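PDB 5LY9: variant surface glycoprotein MITAT 1.1 from Trypanosoma brucei brucei, which forms part of a dense coat over the parasite surface, whose serial replacement by antigenically distinct versions lets the trypanosome evade the host immune response. Local coordinates for residues 93-98 with 248-253; 213-217 with 242-246. All coordinates share one frame; numbering follows the deposited sequence.

Interaction 1: 93-98 with 248-253; sequences RSARAA and EAWEAR
Arg93 reaches Glu248 and Glu251 as an extended chain, its CG trans to the backbone N (chi1 -178°), whereas Arg96 bends sharply at chi2 (94°) and comes to Glu248 from another side. Glu248 is itself bent at chi2, which lifts its carboxylate between the two guanidinium groups. Arg93 grips it side-on: NE donates to OE2 of Glu248 at 2.7 Å and NH2 to OE1 of Glu248 at 2.9 Å. The same Arg93 NH2 gives its other hydrogen to the anti lone pair of Glu251 OE2, 2.8 Å away. Arg96 turns its guanidinium nearly perpendicular to the Glu248 carboxylate and presents both terminal nitrogens to OE2, with NH1 at 2.8 Å. Glu248 OE2 thus accepts three hydrogens, and this concentration of positive charge probably holds the acid ionised. Beside this salt-bridge network small residues suit the close helix pair: Ala97 CB lies 3.7 Å from Ala249 CA and 4.1 Å from Ala252 CB, while Ala252 also covers one guanidinium face of Arg93. The segments, on helices 62-114 and 244-254, run nearly antiparallel at 155°, axes 8.3 Å apart, with Val24 of helix 24-55 packed against Ser94, Ala98 and Arg253.

Interaction 2: 213-217 with 242-246; sequences VLAGY and TAPAW
Trp246, near the start of helix 244-254, meets the turn of a beta hairpin whose strands are 211-213 and 218-220. One direct hydrogen bond crosses the contact: indole NE1 of Trp246 donates to Leu214 O at 2.9 Å (N-H...O 150°), with the oxygen close to the ring plane. That carbonyl also accepts Tyr217 N, closing a type I' turn through Ala215 and Gly216, so one oxygen ties the turn together and receives the indole. Apolar packing flanks the bond. Trp246 CZ2 lies 3.6 Å from Tyr217 CB, and the two side chains cross at a slant, the phenol and the indole six-membered ring being inclined by 50°. Ala215 CB approaches Ala245 CB to 4.2 Å, small methyl against small methyl. Backbone fit explains the glycine: Gly216 has phi 98°, and with no side chain its CA can sit 3.8 Å from Thr242 O. Leu14 of helix 8-21 packs on Leu214, Tyr217 and Trp246 alike, while Tyr217 OH is hydrogen-bonded to Gln171 O. The last link is through water: one molecule donates to Ala215 O at 2.7 Å and accepts Ala245 N, in the first turn of the helix, at 2.9 Å.

In the fold
Both contacts lie in the N-terminal domain of this A-type variant surface glycoprotein, an elongated helical bundle, dimeric here. Helix 244-254 serves both, their centres about 13 Å apart: its first turn receives the hairpin in interaction 2, and residues 248-253 pack against helix 62-114 in interaction 1. Along the chain, interaction 2 is nested within the loop that interaction 1 closes. The latter lies about 10 Å from the chain centre, the former about 23 Å. Each also meets the second subunit: Arg96 NH2 donates to Pro150 O of that subunit, and its Glu107 accepts the backbone N-H groups of Leu214 and Ala215. A glycerol, probably from the crystallisation liquor, lies about 4 Å from the Ala215 side chain.

Interaction 1: 93-98 with 248-253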
ATOM      1  N   ARG A  93       1.205  -5.055  -2.462  1.00 18.33           N
ATOM      2  CA  ARG A  93       1.619  -6.016  -3.470  1.00 19.01           C
ATOM      3  C   ARG A  93       0.682  -5.908  -4.698  1.00 19.23           C
ATOM      4  O   ARG A  93       1.122  -5.847  -5.871  1.00 17.72           O
ATOM      5  CB  ARG A  93       1.604  -7.435  -2.945  1.00 18.54           C
ATOM      6  CG  ARG A  93       2.058  -8.465  -3.922  1.00 18.69           C
ATOM      7  CD  ARG A  93       1.617  -9.844  -3.519  1.00 19.10           C
ATOM      8  NE  ARG A  93       2.057 -10.817  -4.508  1.00 20.25           N
ATOM      9  CZ  ARG A  93       1.726 -12.086  -4.455  1.00 21.33           C
ATOM     10  NH1 ARG A  93       0.980 -12.570  -3.439  1.00 23.18           N
ATOM     11  NH2 ARG A  93       2.192 -12.901  -5.356  1.00 22.43           N
ATOM     12  N   SER A  94      -0.629  -5.895  -4.462  1.00 18.83           N
ATOM     13  CA  SER A  94      -1.563  -5.868  -5.579  1.00 19.08           C
ATOM     14  C   SER A  94      -1.539  -4.529  -6.320  1.00 19.26           C
ATOM     15  O   SER A  94      -1.555  -4.496  -7.573  1.00 18.72           O
ATOM     16  CB  SER A  94      -3.002  -6.163  -5.116  1.00 18.89           C
ATOM     17  OG  SER A  94      -3.911  -6.236  -6.206  1.00 19.19           O
ATOM     18  N   ALA A  95      -1.520  -3.442  -5.588  1.00 19.67           N
ATOM     19  CA  ALA A  95      -1.401  -2.107  -6.221  1.00 19.35           C
ATOM     20  C   ALA A  95      -0.163  -2.062  -7.113  1.00 19.76           C
ATOM     21  O   ALA A  95      -0.275  -1.652  -8.268  1.00 18.71           O
ATOM     22  CB  ALA A  95      -1.405  -1.003  -5.183  1.00 19.72           C
ATOM     23  N   ARG A  96       0.984  -2.526  -6.650  1.00 18.92           N
ATOM     24  CA  ARG A  96       2.221  -2.389  -7.442  1.00 19.46           C
ATOM     25  C   ARG A  96       2.261  -3.414  -8.553  1.00 19.60           C
ATOM     26  O   ARG A  96       2.856  -3.146  -9.618  1.00 19.77           O
ATOM     27  CB  ARG A  96       3.453  -2.427  -6.559  1.00 19.73           C
ATOM     28  CG  ARG A  96       3.841  -3.761  -5.965  1.00 19.62           C
ATOM     29  CD  ARG A  96       4.848  -4.404  -6.887  1.00 20.64           C
ATOM     30  NE  ARG A  96       5.531  -5.634  -6.399  1.00 20.27           N
ATOM     31  CZ  ARG A  96       5.009  -6.845  -6.439  1.00 21.12           C
ATOM     32  NH1 ARG A  96       3.715  -7.066  -6.720  1.00 21.49           N
ATOM     33  NH2 ARG A  96       5.751  -7.878  -6.109  1.00 20.64           N
ATOM     34  N   ALA A  97       1.624  -4.557  -8.358  1.00 19.08           N
ATOM     35  CA  ALA A  97       1.647  -5.601  -9.393  1.00 18.82           C
ATOM     36  C   ALA A  97       0.821  -5.098 -10.568  1.00 19.33           C
ATOM     37  O   ALA A  97       1.247  -5.186 -11.763  1.00 19.38           O
ATOM     38  CB  ALA A  97       1.053  -6.853  -8.875  1.00 20.03           C
ATOM     39  N   ALA A  98      -0.343  -4.568 -10.244  1.00 18.21           N
ATOM     40  CA  ALA A  98      -1.213  -4.020 -11.314  1.00 18.63           C
ATOM     41  C   ALA A  98      -0.537  -2.854 -12.035  1.00 18.70           C
ATOM     42  O   ALA A  98      -0.561  -2.808 -13.284  1.00 18.60           O
ATOM     43  CB  ALA A  98      -2.561  -3.557 -10.740  1.00 18.46           C
ATOM     44  N   GLU A 248       2.007 -12.364 -11.489  1.00 19.42           N
ATOM     45  CA  GLU A 248       2.063 -11.622 -10.282  1.00 19.95           C
ATOM     46  C   GLU A 248       0.830 -10.733 -10.055  1.00 18.76           C
ATOM     47  O   GLU A 248       0.256 -10.733  -8.967  1.00 19.74           O
ATOM     48  CB  GLU A 248       3.346 -10.778 -10.218  1.00 19.86           C
ATOM     49  CG  GLU A 248       3.388  -9.866  -9.009  1.00 20.07           C
ATOM     50  CD  GLU A 248       3.503 -10.563  -7.651  1.00 21.67           C
ATOM     51  OE1 GLU A 248       3.677 -11.785  -7.554  1.00 22.45           O
ATOM     52  OE2 GLU A 248       3.427  -9.849  -6.649  1.00 22.17           O
ATOM     53  N   ALA A 249       0.357 -10.014 -11.084  1.00 19.08           N
ATOM     54  CA  ALA A 249      -0.904  -9.249 -10.920  1.00 18.65           C
ATOM     55  C   ALA A 249      -2.084 -10.151 -10.625  1.00 19.45           C
ATOM     56  O   ALA A 249      -2.908  -9.803  -9.813  1.00 18.60           O
ATOM     57  CB  ALA A 249      -1.209  -8.390 -12.103  1.00 19.20           C
ATOM     58  N   TRP A 250      -2.131 -11.306 -11.269  1.00 19.39           N
ATOM     59  CA  TRP A 250      -3.221 -12.221 -11.028  1.00 20.65           C
ATOM     60  C   TRP A 250      -3.271 -12.778  -9.618  1.00 21.15           C
ATOM     61  O   TRP A 250      -4.315 -12.723  -8.940  1.00 21.47           O
ATOM     62  CB  TRP A 250      -3.202 -13.328 -12.087  1.00 21.34           C
ATOM     63  CG  TRP A 250      -4.081 -14.469 -11.821  1.00 21.69           C
ATOM     64  CD1 TRP A 250      -5.415 -14.525 -11.958  1.00 22.00           C
ATOM     65  CD2 TRP A 250      -3.639 -15.780 -11.474  1.00 22.21           C
ATOM     66  NE1 TRP A 250      -5.862 -15.827 -11.667  1.00 23.17           N
ATOM     67  CE2 TRP A 250      -4.791 -16.593 -11.327  1.00 23.58           C
ATOM     68  CE3 TRP A 250      -2.389 -16.317 -11.176  1.00 23.91           C
ATOM     69  CZ2 TRP A 250      -4.723 -17.958 -10.949  1.00 25.24           C
ATOM     70  CZ3 TRP A 250      -2.298 -17.684 -10.830  1.00 26.53           C
ATOM     71  CH2 TRP A 250      -3.480 -18.465 -10.676  1.00 26.17           C
ATOM     72  N   GLU A 251      -2.166 -13.333  -9.200  1.00 20.54           N
ATOM     73  CA  GLU A 251      -2.048 -13.901  -7.846  1.00 20.15           C
ATOM     74  C   GLU A 251      -2.210 -12.821  -6.790  1.00 20.74           C
ATOM     75  O   GLU A 251      -2.955 -13.011  -5.812  1.00 20.58           O
ATOM     76  CB  GLU A 251      -0.724 -14.605  -7.688  1.00 21.30           C
ATOM     77  CG  GLU A 251      -0.568 -15.223  -6.319  1.00 24.32           C
ATOM     78  CD  GLU A 251       0.637 -16.127  -6.200  1.00 25.43           C
ATOM     79  OE1 GLU A 251       0.530 -17.312  -6.659  1.00 27.04           O
ATOM     80  OE2 GLU A 251       1.669 -15.642  -5.705  1.00 26.52           O
ATOM     81  N   ALA A 252      -1.592 -11.651  -6.979  1.00 19.75           N
ATOM     82  CA  ALA A 252      -1.719 -10.621  -5.972  1.00 20.53           C
ATOM     83  C   ALA A 252      -3.170 -10.165  -5.867  1.00 20.41           C
ATOM     84  O   ALA A 252      -3.663  -9.878  -4.784  1.00 20.52           O
ATOM     85  CB  ALA A 252      -0.836  -9.446  -6.314  1.00 20.87           C
ATOM     86  N   ARG A 253      -3.856 -10.063  -7.002  1.00 20.94           N
ATOM     87  CA  ARG A 253      -5.237  -9.663  -6.904  1.00 22.12           C
ATOM     88  C   ARG A 253      -6.054 -10.676  -6.111  1.00 22.91           C
ATOM     89  O   ARG A 253      -6.879 -10.316  -5.251  1.00 24.34           O
ATOM     90  CB  ARG A 253      -5.832  -9.400  -8.305  1.00 22.85           C
ATOM     91  CG  ARG A 253      -7.001  -8.415  -8.201  1.00 24.30           C
ATOM     92  CD  ARG A 253      -7.668  -8.119  -9.481  1.00 26.74           C
ATOM     93  NE  ARG A 253      -8.453  -6.891  -9.365  1.00 24.75           N
ATOM     94  CZ  ARG A 253      -9.269  -6.452 -10.312  1.00 27.60           C
ATOM     95  NH1 ARG A 253      -9.458  -7.164 -11.472  1.00 26.45           N
ATOM     96  NH2 ARG A 253      -9.864  -5.245 -10.133  1.00 26.53           N
TER
HETATM   97  O   HOH W   1       1.073 -15.290  -2.499  1.00 42.31           O
HETATM   98  O   HOH W   2      -2.835  -6.861  -9.118  1.00 23.93           O

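Interaction 2: 213-217 with 242-246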
ATOM      1  N   VAL A 213       7.528  -9.660 -25.816  1.00 23.71           N
ATOM      2  CA  VAL A 213       7.116  -8.277 -25.526  1.00 22.41           C
ATOM      3  C   VAL A 213       5.791  -8.324 -24.758  1.00 21.95           C
ATOM      4  O   VAL A 213       5.256  -9.399 -24.487  1.00 21.23           O
ATOM      5  CB  VAL A 213       7.059  -7.418 -26.785  1.00 23.00           C
ATOM      6  CG1 VAL A 213       8.435  -7.358 -27.446  1.00 24.47           C
ATOM      7  CG2 VAL A 213       5.987  -7.904 -27.761  1.00 23.92           C
ATOM      8  N   LEU A 214       5.269  -7.162 -24.391  1.00 21.60           N
ATOM      9  CA  LEU A 214       4.067  -7.073 -23.557  1.00 21.10           C
ATOM     10  C   LEU A 214       4.276  -7.929 -22.301  1.00 21.29           C
ATOM     11  O   LEU A 214       3.396  -8.771 -21.931  1.00 20.06           O
ATOM     12  CB  LEU A 214       2.798  -7.435 -24.329  1.00 22.01           C
ATOM     13  CG  LEU A 214       2.241  -6.291 -25.202  1.00 22.59           C
ATOM     14  CD1 LEU A 214       1.385  -6.795 -26.325  1.00 24.13           C
ATOM     15  CD2 LEU A 214       1.483  -5.244 -24.393  1.00 23.97           C
ATOM     16  N   ALA A 215       5.461  -7.792 -21.688  1.00 22.19           N
ATOM     17  CA  ALA A 215       5.822  -8.561 -20.470  1.00 22.33           C
ATOM     18  C   ALA A 215       5.589 -10.070 -20.594  1.00 21.90           C
ATOM     19  O   ALA A 215       5.208 -10.762 -19.660  1.00 20.80           O
ATOM     20  CB  ALA A 215       5.084  -7.967 -19.278  1.00 22.65           C
ATOM     21  N   GLY A 216       5.897 -10.596 -21.769  1.00 21.92           N
ATOM     22  CA  GLY A 216       5.829 -12.030 -22.018  1.00 23.27           C
ATOM     23  C   GLY A 216       4.567 -12.527 -22.709  1.00 23.22           C
ATOM     24  O   GLY A 216       4.471 -13.693 -23.053  1.00 25.93           O
ATOM     25  N   TYR A 217       3.562 -11.699 -22.883  1.00 22.13           N
ATOM     26  CA  TYR A 217       2.336 -12.136 -23.500  1.00 21.52           C
ATOM     27  C   TYR A 217       2.510 -12.417 -24.979  1.00 22.43           C
ATOM     28  O   TYR A 217       1.947 -13.414 -25.520  1.00 22.73           O
ATOM     29  CB  TYR A 217       1.255 -11.042 -23.307  1.00 21.69           C
ATOM     30  CG  TYR A 217      -0.017 -11.197 -24.035  1.00 21.02           C
ATOM     31  CD1 TYR A 217      -0.719 -12.399 -24.031  1.00 21.76           C
ATOM     32  CD2 TYR A 217      -0.581 -10.130 -24.672  1.00 21.86           C
ATOM     33  CE1 TYR A 217      -1.921 -12.513 -24.714  1.00 22.08           C
ATOM     34  CE2 TYR A 217      -1.771 -10.235 -25.355  1.00 21.38           C
ATOM     35  CZ  TYR A 217      -2.498 -11.393 -25.333  1.00 21.87           C
ATOM     36  OH  TYR A 217      -3.695 -11.522 -26.035  1.00 21.84           O
ATOM     37  N   THR A 242       6.896 -18.017 -17.639  1.00 31.76           N
ATOM     38  CA  THR A 242       6.724 -17.418 -18.982  1.00 32.49           C
ATOM     39  C   THR A 242       6.226 -15.977 -19.042  1.00 30.53           C
ATOM     40  O   THR A 242       6.451 -15.268 -20.050  1.00 30.67           O
ATOM     41  CB  THR A 242       5.794 -18.269 -19.836  1.00 34.91           C
ATOM     42  OG1 THR A 242       4.504 -18.452 -19.221  1.00 34.54           O
ATOM     43  CG2 THR A 242       6.444 -19.740 -20.055  1.00 36.79           C
ATOM     44  N   ALA A 243       5.558 -15.528 -17.971  1.00 24.97           N
ATOM     45  CA  ALA A 243       4.911 -14.237 -18.005  1.00 24.51           C
ATOM     46  C   ALA A 243       4.810 -13.747 -16.568  1.00 23.94           C
ATOM     47  O   ALA A 243       3.727 -13.561 -16.054  1.00 22.35           O
ATOM     48  CB  ALA A 243       3.554 -14.364 -18.678  1.00 24.99           C
ATOM     49  N   PRO A 244       5.966 -13.599 -15.890  1.00 23.54           N
ATOM     50  CA  PRO A 244       5.891 -13.339 -14.435  1.00 23.24           C
ATOM     51  C   PRO A 244       5.046 -12.131 -14.066  1.00 22.52           C
ATOM     52  O   PRO A 244       4.385 -12.207 -13.047  1.00 22.82           O
ATOM     53  CB  PRO A 244       7.351 -13.149 -13.981  1.00 24.05           C
ATOM     54  CG  PRO A 244       8.072 -12.943 -15.223  1.00 25.13           C
ATOM     55  CD  PRO A 244       7.376 -13.674 -16.335  1.00 25.34           C
ATOM     56  N   ALA A 245       5.150 -11.001 -14.748  1.00 21.26           N
ATOM     57  CA  ALA A 245       4.339  -9.853 -14.332  1.00 21.50           C
ATOM     58  C   ALA A 245       2.839 -10.142 -14.384  1.00 20.25           C
ATOM     59  O   ALA A 245       2.067  -9.597 -13.568  1.00 20.32           O
ATOM     60  CB  ALA A 245       4.661  -8.610 -15.137  1.00 21.60           C
ATOM     61  N   TRP A 246       2.411 -10.971 -15.354  1.00 19.54           N
ATOM     62  CA  TRP A 246       1.007 -11.358 -15.505  1.00 20.22           C
ATOM     63  C   TRP A 246       0.587 -12.314 -14.402  1.00 20.23           C
ATOM     64  O   TRP A 246      -0.458 -12.139 -13.821  1.00 19.44           O
ATOM     65  CB  TRP A 246       0.767 -12.012 -16.855  1.00 20.92           C
ATOM     66  CG  TRP A 246       1.053 -11.086 -17.991  1.00 21.52           C
ATOM     67  CD1 TRP A 246       2.249 -10.819 -18.579  1.00 21.85           C
ATOM     68  CD2 TRP A 246       0.085 -10.366 -18.743  1.00 22.27           C
ATOM     69  NE1 TRP A 246       2.082  -9.984 -19.646  1.00 22.55           N
ATOM     70  CE2 TRP A 246       0.760  -9.696 -19.781  1.00 22.88           C
ATOM     71  CE3 TRP A 246      -1.284 -10.206 -18.642  1.00 22.36           C
ATOM     72  CZ2 TRP A 246       0.076  -8.860 -20.704  1.00 23.47           C
ATOM     73  CZ3 TRP A 246      -1.938  -9.382 -19.541  1.00 22.44           C
ATOM     74  CH2 TRP A 246      -1.276  -8.730 -20.544  1.00 22.84           C
TER
HETATM   75  O   HOH W   3       6.504 -10.682 -17.243  1.00 24.95           O